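Local atomic coordinates of eukaryotic translation initiation factor 4 gamma 2 (Homo sapiens, PDB entry 4IUL), a protein that probably acts in translation initiation as a member of the eIF4G family and binds the RNA helicase eIF4A through its MIF4G domain. Residues Lys32-Lys37 and Pro71-Leu76; Lys66-Pro71 and Leu153-Phe158; Asn126-Asp131 and Glu182-Val187. All coordinates share one frame; numbering follows the deposited sequence.

Contact 1. Residues Lys32-Lys37 and Pro71-Leu76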
loop_
_atom_site.group_PDB
_atom_site.type_symbol
_atom_site.label_atom_id
_atom_site.label_comp_id
_atom_site.label_asym_id
_atom_site.label_seq_id
_atom_site.Cartn_x
_atom_site.Cartn_y
_atom_site.Cartn_z
ATOM N N LYS A 32 -19.716 -4.409 2.121
ATOM C CA LYS A 32 -20.449 -4.442 0.861
ATOM C C LYS A 32 -19.968 -3.449 -0.196
ATOM O O LYS A 32 -20.733 -3.065 -1.078
ATOM C CB LYS A 32 -21.952 -4.257 1.114
ATOM C CG LYS A 32 -22.350 -3.105 2.028
ATOM C CD LYS A 32 -23.800 -3.300 2.478
ATOM C CE LYS A 32 -24.238 -2.321 3.560
ATOM N NZ LYS A 32 -24.545 -0.957 3.040
ATOM N N LEU A 33 -18.698 -3.053 -0.122
ATOM C CA LEU A 33 -18.133 -2.104 -1.085
ATOM C C LEU A 33 -17.762 -2.789 -2.397
ATOM O O LEU A 33 -16.993 -3.754 -2.419
ATOM C CB LEU A 33 -16.891 -1.424 -0.505
ATOM C CG LEU A 33 -16.225 -0.358 -1.381
ATOM C CD1 LEU A 33 -17.162 0.831 -1.548
ATOM C CD2 LEU A 33 -14.916 0.086 -0.742
ATOM N N THR A 34 -18.312 -2.276 -3.493
ATOM C CA THR A 34 -18.051 -2.831 -4.815
ATOM C C THR A 34 -17.919 -1.719 -5.851
ATOM O O THR A 34 -18.468 -0.628 -5.668
ATOM C CB THR A 34 -19.192 -3.776 -5.243
ATOM O OG1 THR A 34 -18.917 -4.304 -6.543
ATOM C CG2 THR A 34 -20.506 -3.034 -5.283
ATOM N N PRO A 35 -17.182 -1.978 -6.950
ATOM C CA PRO A 35 -17.002 -0.970 -8.001
ATOM C C PRO A 35 -18.346 -0.387 -8.419
ATOM O O PRO A 35 -18.452 0.799 -8.719
ATOM C CB PRO A 35 -16.347 -1.760 -9.128
ATOM C CG PRO A 35 -15.545 -2.784 -8.399
ATOM C CD PRO A 35 -16.477 -3.227 -7.294
ATOM N N GLU A 36 -19.373 -1.233 -8.421
ATOM C CA GLU A 36 -20.715 -0.816 -8.812
ATOM C C GLU A 36 -21.442 -0.021 -7.731
ATOM O O GLU A 36 -22.254 0.852 -8.042
ATOM C CB GLU A 36 -21.554 -2.038 -9.202
ATOM C CG GLU A 36 -22.967 -1.695 -9.663
ATOM C CD GLU A 36 -23.750 -2.915 -10.123
ATOM O OE1 GLU A 36 -23.948 -3.841 -9.304
ATOM O OE2 GLU A 36 -24.168 -2.944 -11.302
ATOM N N LYS A 37 -21.158 -0.319 -6.465
ATOM C CA LYS A 37 -21.799 0.393 -5.363
ATOM C C LYS A 37 -20.942 1.531 -4.815
ATOM O O LYS A 37 -21.422 2.349 -4.023
ATOM C CB LYS A 37 -22.117 -0.562 -4.211
ATOM C CG LYS A 37 -23.262 -1.534 -4.445
ATOM C CD LYS A 37 -23.539 -2.301 -3.158
ATOM C CE LYS A 37 -24.690 -3.275 -3.293
ATOM N NZ LYS A 37 -24.962 -3.945 -1.984
ATOM N N PRO A 71 -6.854 -7.574 -0.798
ATOM C CA PRO A 71 -5.928 -6.785 -1.621
ATOM C C PRO A 71 -6.338 -6.607 -3.082
ATOM O O PRO A 71 -5.830 -5.714 -3.767
ATOM C CB PRO A 71 -4.599 -7.527 -1.463
ATOM C CG PRO A 71 -5.019 -8.933 -1.172
ATOM C CD PRO A 71 -6.164 -8.738 -0.215
ATOM N N LYS A 72 -7.259 -7.446 -3.553
ATOM C CA LYS A 72 -7.734 -7.357 -4.931
ATOM C C LYS A 72 -8.423 -6.024 -5.160
ATOM O O LYS A 72 -8.478 -5.529 -6.283
ATOM C CB LYS A 72 -8.710 -8.499 -5.244
ATOM C CG LYS A 72 -8.046 -9.865 -5.303
ATOM C CD LYS A 72 -9.042 -10.998 -5.534
ATOM C CE LYS A 72 -8.326 -12.347 -5.536
ATOM N NZ LYS A 72 -9.259 -13.501 -5.690
ATOM N N TYR A 73 -8.947 -5.439 -4.090
ATOM C CA TYR A 73 -9.624 -4.157 -4.201
ATOM C C TYR A 73 -8.804 -2.959 -3.721
ATOM O O TYR A 73 -9.374 -1.909 -3.428
ATOM C CB TYR A 73 -10.956 -4.190 -3.450
ATOM C CG TYR A 73 -12.066 -4.912 -4.177
ATOM C CD1 TYR A 73 -12.169 -4.855 -5.565
ATOM C CD2 TYR A 73 -13.045 -5.614 -3.475
ATOM C CE1 TYR A 73 -13.215 -5.475 -6.239
ATOM C CE2 TYR A 73 -14.100 -6.239 -4.139
ATOM C CZ TYR A 73 -14.176 -6.162 -5.521
ATOM O OH TYR A 73 -15.214 -6.769 -6.188
ATOM N N SER A 74 -7.479 -3.109 -3.649
ATOM C CA SER A 74 -6.603 -2.014 -3.212
ATOM C C SER A 74 -7.020 -0.712 -3.889
ATOM O O SER A 74 -7.246 0.320 -3.241
ATOM C CB SER A 74 -5.144 -2.303 -3.580
ATOM O OG SER A 74 -4.589 -3.321 -2.776
ATOM N N SER A 75 -7.106 -0.795 -5.213
ATOM C CA SER A 75 -7.489 0.311 -6.069
ATOM C C SER A 75 -8.758 1.003 -5.555
ATOM O O SER A 75 -8.808 2.229 -5.447
ATOM C CB SER A 75 -7.701 -0.237 -7.481
ATOM O OG SER A 75 -8.123 0.762 -8.374
ATOM N N LEU A 76 -9.778 0.209 -5.241
ATOM C CA LEU A 76 -11.040 0.735 -4.740
ATOM C C LEU A 76 -10.880 1.458 -3.411
ATOM O O LEU A 76 -11.399 2.562 -3.233
ATOM C CB LEU A 76 -12.058 -0.392 -4.549
ATOM C CG LEU A 76 -13.222 -0.491 -5.532
ATOM C CD1 LEU A 76 -12.751 -1.110 -6.854
ATOM C CD2 LEU A 76 -14.323 -1.336 -4.903
#

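Contact 2. Residues Lys66-Pro71 and Leu153-Phe158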
loop_
_atom_site.group_PDB
_atom_site.type_symbol
_atom_site.label_atom_id
_atom_site.label_comp_id
_atom_site.label_asym_id
_atom_site.label_seq_id
_atom_site.Cartn_x
_atom_site.Cartn_y
_atom_site.Cartn_z
ATOM N N LYS A 66 -9.599 -3.770 6.144
ATOM C CA LYS A 66 -10.253 -4.389 4.990
ATOM C C LYS A 66 -9.326 -4.529 3.775
ATOM O O LYS A 66 -9.369 -5.545 3.083
ATOM C CB LYS A 66 -11.495 -3.583 4.595
ATOM C CG LYS A 66 -12.381 -4.243 3.544
ATOM C CD LYS A 66 -12.992 -5.538 4.065
ATOM C CE LYS A 66 -13.978 -6.139 3.072
ATOM N NZ LYS A 66 -14.687 -7.324 3.642
ATOM N N ALA A 67 -8.488 -3.522 3.528
ATOM C CA ALA A 67 -7.565 -3.560 2.395
ATOM C C ALA A 67 -6.637 -4.769 2.450
ATOM O O ALA A 67 -6.385 -5.413 1.428
ATOM C CB ALA A 67 -6.738 -2.263 2.328
ATOM N N LEU A 68 -6.115 -5.083 3.632
ATOM C CA LEU A 68 -5.236 -6.237 3.744
ATOM C C LEU A 68 -5.982 -7.573 3.759
ATOM O O LEU A 68 -5.359 -8.630 3.664
ATOM C CB LEU A 68 -4.321 -6.108 4.962
ATOM C CG LEU A 68 -3.004 -5.393 4.615
ATOM C CD1 LEU A 68 -3.285 -3.954 4.203
ATOM C CD2 LEU A 68 -2.065 -5.428 5.799
ATOM N N GLU A 69 -7.309 -7.527 3.867
ATOM C CA GLU A 69 -8.100 -8.749 3.841
ATOM C C GLU A 69 -8.473 -9.055 2.385
ATOM O O GLU A 69 -8.548 -10.215 1.991
ATOM C CB GLU A 69 -9.372 -8.607 4.693
ATOM C CG GLU A 69 -9.101 -8.175 6.135
ATOM C CD GLU A 69 -10.348 -8.128 7.006
ATOM O OE1 GLU A 69 -11.421 -7.700 6.535
ATOM O OE2 GLU A 69 -10.250 -8.508 8.185
ATOM N N GLU A 70 -8.689 -8.009 1.589
ATOM C CA GLU A 70 -9.049 -8.162 0.175
ATOM C C GLU A 70 -8.163 -7.276 -0.723
ATOM O O GLU A 70 -8.651 -6.336 -1.355
ATOM C CB GLU A 70 -10.513 -7.772 -0.035
ATOM C CG GLU A 70 -11.504 -8.420 0.918
ATOM C CD GLU A 70 -11.592 -9.933 0.757
ATOM O OE1 GLU A 70 -11.623 -10.412 -0.402
ATOM O OE2 GLU A 70 -11.643 -10.639 1.790
ATOM N N PRO A 71 -6.854 -7.574 -0.798
ATOM C CA PRO A 71 -5.928 -6.785 -1.621
ATOM C C PRO A 71 -6.338 -6.607 -3.082
ATOM O O PRO A 71 -5.830 -5.714 -3.767
ATOM C CB PRO A 71 -4.599 -7.527 -1.463
ATOM C CG PRO A 71 -5.019 -8.933 -1.172
ATOM C CD PRO A 71 -6.164 -8.738 -0.215
ATOM N N LEU A 153 2.608 -9.032 0.753
ATOM C CA LEU A 153 2.439 -8.619 -0.636
ATOM C C LEU A 153 1.176 -7.781 -0.788
ATOM O O LEU A 153 1.157 -6.799 -1.532
ATOM C CB LEU A 153 2.389 -9.837 -1.563
ATOM C CG LEU A 153 3.669 -10.680 -1.516
ATOM C CD1 LEU A 153 3.629 -11.778 -2.585
ATOM C CD2 LEU A 153 4.863 -9.772 -1.738
ATOM N N GLY A 154 0.120 -8.179 -0.087
ATOM C CA GLY A 154 -1.113 -7.424 -0.143
ATOM C C GLY A 154 -0.869 -6.031 0.416
ATOM O O GLY A 154 -1.397 -5.046 -0.102
ATOM N N ASN A 155 -0.054 -5.947 1.467
ATOM C CA ASN A 155 0.258 -4.661 2.087
ATOM C C ASN A 155 0.996 -3.764 1.098
ATOM O O ASN A 155 0.666 -2.584 0.950
ATOM C CB ASN A 155 1.122 -4.855 3.340
ATOM C CG ASN A 155 1.109 -3.635 4.253
ATOM O OD1 ASN A 155 0.466 -2.631 3.955
ATOM N ND2 ASN A 155 1.821 -3.721 5.376
ATOM N N ILE A 156 1.990 -4.329 0.417
ATOM C CA ILE A 156 2.774 -3.574 -0.553
ATOM C C ILE A 156 1.937 -3.070 -1.734
ATOM O O ILE A 156 2.129 -1.943 -2.187
ATOM C CB ILE A 156 3.960 -4.412 -1.067
ATOM C CG1 ILE A 156 4.943 -4.646 0.088
ATOM C CG2 ILE A 156 4.653 -3.694 -2.220
ATOM C CD1 ILE A 156 6.093 -5.551 -0.251
ATOM N N LYS A 157 1.008 -3.894 -2.213
ATOM C CA LYS A 157 0.143 -3.518 -3.332
ATOM C C LYS A 157 -0.771 -2.343 -2.968
ATOM O O LYS A 157 -1.047 -1.476 -3.802
ATOM C CB LYS A 157 -0.703 -4.719 -3.761
ATOM C CG LYS A 157 -1.686 -4.456 -4.897
ATOM C CD LYS A 157 -2.514 -5.715 -5.186
ATOM C CE LYS A 157 -3.580 -5.484 -6.256
ATOM N NZ LYS A 157 -2.970 -5.033 -7.544
ATOM N N PHE A 158 -1.244 -2.314 -1.725
ATOM C CA PHE A 158 -2.112 -1.225 -1.280
ATOM C C PHE A 158 -1.291 0.067 -1.170
ATOM O O PHE A 158 -1.768 1.152 -1.515
ATOM C CB PHE A 158 -2.766 -1.585 0.065
ATOM C CG PHE A 158 -3.729 -0.544 0.578
ATOM C CD1 PHE A 158 -4.680 0.022 -0.266
ATOM C CD2 PHE A 158 -3.680 -0.124 1.905
ATOM C CE1 PHE A 158 -5.572 1.000 0.206
ATOM C CE2 PHE A 158 -4.561 0.845 2.382
ATOM C CZ PHE A 158 -5.508 1.409 1.530
#

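Contact 3. Residues Asn126-Asp131 and Glu182-Val187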
loop_
_atom_site.group_PDB
_atom_site.type_symbol
_atom_site.label_atom_id
_atom_site.label_comp_id
_atom_site.label_asym_id
_atom_site.label_seq_id
_atom_site.Cartn_x
_atom_site.Cartn_y
_atom_site.Cartn_z
ATOM N N ASN A 126 6.142 -10.238 11.154
ATOM C CA ASN A 126 5.439 -11.510 11.050
ATOM C C ASN A 126 6.136 -12.481 10.097
ATOM O O ASN A 126 6.032 -13.697 10.261
ATOM C CB ASN A 126 3.995 -11.276 10.589
ATOM C CG ASN A 126 3.132 -10.639 11.672
ATOM O OD1 ASN A 126 3.648 -10.096 12.653
ATOM N ND2 ASN A 126 1.814 -10.698 11.493
ATOM N N VAL A 127 6.839 -11.942 9.103
ATOM C CA VAL A 127 7.554 -12.760 8.126
ATOM C C VAL A 127 8.871 -13.293 8.684
ATOM O O VAL A 127 9.221 -14.451 8.464
ATOM C CB VAL A 127 7.845 -11.959 6.828
ATOM C CG1 VAL A 127 8.910 -12.665 5.989
ATOM C CG2 VAL A 127 6.567 -11.806 6.021
ATOM N N ASP A 128 9.595 -12.446 9.408
ATOM C CA ASP A 128 10.876 -12.844 9.984
ATOM C C ASP A 128 10.725 -13.446 11.385
ATOM O O ASP A 128 11.691 -13.515 12.148
ATOM C CB ASP A 128 11.816 -11.636 10.041
ATOM C CG ASP A 128 11.991 -10.969 8.688
ATOM O OD1 ASP A 128 12.316 -11.677 7.710
ATOM O OD2 ASP A 128 11.812 -9.735 8.602
ATOM N N VAL A 129 9.515 -13.889 11.714
ATOM C CA VAL A 129 9.233 -14.475 13.020
ATOM C C VAL A 129 9.921 -15.823 13.215
ATOM O O VAL A 129 10.123 -16.268 14.347
ATOM C CB VAL A 129 7.716 -14.674 13.226
ATOM C CG1 VAL A 129 7.194 -15.718 12.258
ATOM C CG2 VAL A 129 7.434 -15.089 14.662
ATOM N N TYR A 130 10.275 -16.471 12.112
ATOM C CA TYR A 130 10.936 -17.771 12.177
ATOM C C TYR A 130 12.384 -17.659 11.720
ATOM O O TYR A 130 13.158 -18.611 11.831
ATOM C CB TYR A 130 10.191 -18.781 11.300
ATOM C CG TYR A 130 8.744 -18.989 11.696
ATOM C CD1 TYR A 130 8.408 -19.469 12.965
ATOM C CD2 TYR A 130 7.712 -18.710 10.802
ATOM C CE1 TYR A 130 7.078 -19.664 13.333
ATOM C CE2 TYR A 130 6.377 -18.900 11.160
ATOM C CZ TYR A 130 6.068 -19.377 12.425
ATOM O OH TYR A 130 4.748 -19.565 12.776
ATOM N N ASP A 131 12.741 -16.484 11.213
ATOM C CA ASP A 131 14.088 -16.220 10.725
ATOM C C ASP A 131 15.050 -15.933 11.876
ATOM O O ASP A 131 15.772 -16.820 12.337
ATOM C CB ASP A 131 14.060 -15.032 9.760
ATOM C CG ASP A 131 13.058 -15.221 8.632
ATOM O OD1 ASP A 131 11.869 -15.476 8.927
ATOM O OD2 ASP A 131 13.456 -15.112 7.451
ATOM N N GLU A 182 15.563 -7.970 -2.064
ATOM C CA GLU A 182 16.506 -8.583 -1.137
ATOM C C GLU A 182 16.488 -10.102 -1.236
ATOM O O GLU A 182 15.425 -10.718 -1.343
ATOM C CB GLU A 182 16.195 -8.162 0.299
ATOM C CG GLU A 182 17.096 -8.810 1.341
ATOM C CD GLU A 182 16.726 -8.418 2.757
ATOM O OE1 GLU A 182 15.598 -8.737 3.194
ATOM O OE2 GLU A 182 17.565 -7.785 3.434
ATOM N N LYS A 183 17.674 -10.697 -1.188
ATOM C CA LYS A 183 17.820 -12.144 -1.277
ATOM C C LYS A 183 18.106 -12.791 0.075
ATOM O O LYS A 183 19.239 -12.772 0.560
ATOM C CB LYS A 183 18.938 -12.491 -2.263
ATOM C CG LYS A 183 19.276 -13.971 -2.326
ATOM C CD LYS A 183 18.070 -14.798 -2.720
ATOM C CE LYS A 183 18.422 -16.267 -2.757
ATOM N NZ LYS A 183 17.250 -17.083 -3.144
ATOM N N LYS A 184 17.072 -13.368 0.675
ATOM C CA LYS A 184 17.203 -14.030 1.965
ATOM C C LYS A 184 18.000 -15.324 1.812
ATOM O O LYS A 184 17.958 -15.966 0.762
ATOM C CB LYS A 184 15.820 -14.350 2.525
ATOM C CG LYS A 184 14.962 -13.128 2.808
ATOM C CD LYS A 184 15.498 -12.338 3.986
ATOM C CE LYS A 184 14.519 -11.255 4.408
ATOM N NZ LYS A 184 13.211 -11.826 4.833
ATOM N N LYS A 185 18.726 -15.706 2.857
ATOM C CA LYS A 185 19.511 -16.932 2.810
ATOM C C LYS A 185 18.599 -18.141 2.680
ATOM O O LYS A 185 18.841 -19.025 1.861
ATOM C CB LYS A 185 20.372 -17.075 4.067
ATOM C CG LYS A 185 21.430 -15.999 4.220
ATOM C CD LYS A 185 22.436 -16.353 5.305
ATOM C CE LYS A 185 21.771 -16.504 6.666
ATOM N NZ LYS A 185 22.757 -16.861 7.724
ATOM N N ARG A 186 17.546 -18.174 3.489
ATOM C CA ARG A 186 16.602 -19.285 3.461
ATOM C C ARG A 186 15.946 -19.435 2.085
ATOM O O ARG A 186 16.121 -20.452 1.415
ATOM C CB ARG A 186 15.528 -19.087 4.539
ATOM C CG ARG A 186 14.483 -20.194 4.600
ATOM C CD ARG A 186 13.514 -19.998 5.767
ATOM N NE ARG A 186 14.180 -20.065 7.068
ATOM C CZ ARG A 186 13.549 -20.033 8.240
ATOM N NH1 ARG A 186 12.226 -19.934 8.284
ATOM N NH2 ARG A 186 14.242 -20.100 9.372
ATOM N N VAL A 187 15.200 -18.416 1.668
ATOM C CA VAL A 187 14.517 -18.439 0.378
ATOM C C VAL A 187 15.487 -18.715 -0.773
ATOM O O VAL A 187 16.642 -18.288 -0.741
ATOM C CB VAL A 187 13.794 -17.093 0.111
ATOM C CG1 VAL A 187 13.092 -17.130 -1.237
ATOM C CG2 VAL A 187 12.792 -16.819 1.217
#

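Contact 1. Residues Lys32-Lys37 and Pro71-Leu76
Leu76 reaches across to Pro35 and buries more of its surface in this contact than any other residue. The two make a compact example of how a loop between helices is packed against the start of a later helix. CD1 of Leu76 rests on the pyrrolidine ring, 3.6 Å from CG of Pro35. CD2 of Leu76 reaches further, to within 3.6 Å of N of Pro35 and close to the carbonyl carbon of Thr34, while still touching the ring, so that one methyl also covers the peptide link ahead of the proline. The two side chains cross at about a right angle. Leu76 holds an unusual first torsion (chi1 -108°), and with it both methyls are directed at the loop.

Tyr73, at the N-cap position of helix 74-87, forms the second wall. Its ring is presented obliquely to the proline, with CE1 of Tyr73 4.1 Å from CD of Pro35, and its OH is 3.9 Å from that same CD. Over one face of the ring, toward its rim, sits CD2 of Leu76, so the methyl touches both the aromatic ring and the proline.

Leu33, buried, approaches from the other part of the loop: its CG stands 4.1 Å from CD2 of Leu76, and the two leucines slide past each other in opposite directions. Leu33 also packs on Phe38 of helix 38-48, which links the contact to the next helix of this HEAT-repeat array.

No hydrogen bond spans the two segments. The join between the 32-37 loop and the start of helix 74-87 is therefore an apolar one made by van der Waals contact, and it depends on close fit, with no directional bond to fix it.

Contact 2. Residues Lys66-Pro71 and Leu153-Phe158
Ala67 sets its CB squarely on the ring of Phe158, and with it begins a buried helix-to-helix contact that runs from the last turn of helix 53-69 to the proline beyond it. The methyl lies 3.7 Å from the ring centroid and only 7° off the ring normal, a well-centred CH-pi contact in which all six ring carbons are at similar distances from it. Phe158 places its ring there by carrying CG anti to the backbone N (chi1 -177°). Tyr77 of helix 74-87 also touches Ala67.

Leu68 follows on the neighbouring side of the helix and passes obliquely over Asn155. Its CD2 is 4.0 Å from CG of Asn155, while its CD1 lies 4.0 Å from OD1 of Asn155 and more distantly approaches the Phe158 ring. The amide oxygen is thus covered by hydrocarbon, and Asn155 OD1 is buried without a hydrogen-bonding partner in the model. Glu119 and Arg123 of helix 107-127 border both Leu68 and Asn155.

Helix-on-helix packing of this kind builds the core of a HEAT-repeat domain: here helix 53-69 is laid against helix 141-163, with helices 74-87 and 107-127 supplying further cover.

Past the end of the helix the chain reaches Pro71. CB of Pro71 lies 3.7 Å from CA of Gly154, and the CA atoms of Pro71 and Gly154 are 5.1 Å apart, an approach made possible by the absence of a side chain on Gly154. On the outer side, the aliphatic part of Lys157 runs beside the proline carbonyl, its CE 3.4 Å from O of Pro71; that oxygen already accepts from both the hydroxyl and the backbone N of Ser74.

Contact 3. Residues Asn126-Asp131 and Glu182-Val187
Lys184 and Asp128 meet in a salt bridge that is the closer, more enclosed part of a polar, sparsely packed surface contact, and the pair illustrates how two loops can be joined by charge with little burial. NZ of Lys184 donates to OD1 of Asp128 at 3.0 Å, and OD1 of Asp128 accepts with its syn lone pair, on the side of the other carboxylate oxygen. The side chains cross at about a right angle. Bends in the lysine chain at chi2 (-70°) and chi4 (61°) bring the ammonium group round to the acid. OD2 of Asp131 stands 4.2 Å from NZ of Lys184, beyond a salt bridge, and would probably add to the negative field around the lysine.

The second link is less direct. NH2 of Arg186 donates to the backbone O of Tyr130 at 3.1 Å, but the bond is bent, with an N-H...O angle of 140°, and the donor sits well above the carbonyl plane instead of on a lone pair. NH1 of Arg186 also touches CB of Tyr130, at 3.8 Å. The charge of Asp131 lies nearby, yet no N-H of Arg186 points at it. Both Asp131 and Arg186 are exposed, and this side of the contact is the looser one.

Segment 126-131 carries the chain off the end of helix 107-127, and segment 182-187 leaves helix 170-181 on the way to helix 193-210. Helix 141-163 lies against the first of them: Val127 touches Arg145 and Lys149, Tyr130 touches Glu141 and Gln144, and Asp131 makes a long, weak ion pair with Arg145. The contact thus joins two inter-helix loops of the all-helical MIF4G domain, near the periphery of the chain.

In the fold
From the N terminus, the chain leaves helix 13-31 through the 32-37 loop, runs through helices 38-48 and 53-69, and returns at the start of helix 74-87, where contact 1 closes the first loop. Contact 2 opens before that closure, at 66-71, and closes much later on helix 141-163; the two therefore cross, share Pro71, and touch where Ser74 packs on Lys157 and Phe158. Contact 3 opens at the end of helix 107-127, inside the span of contact 2, and closes beyond it, so these two also cross, though about 7 Å separates their nearest atoms. Contacts 1 and 3 are in series, with contact 2, the buried one, tying helix 53-69 to helix 141-163 nearer the centre of the chain.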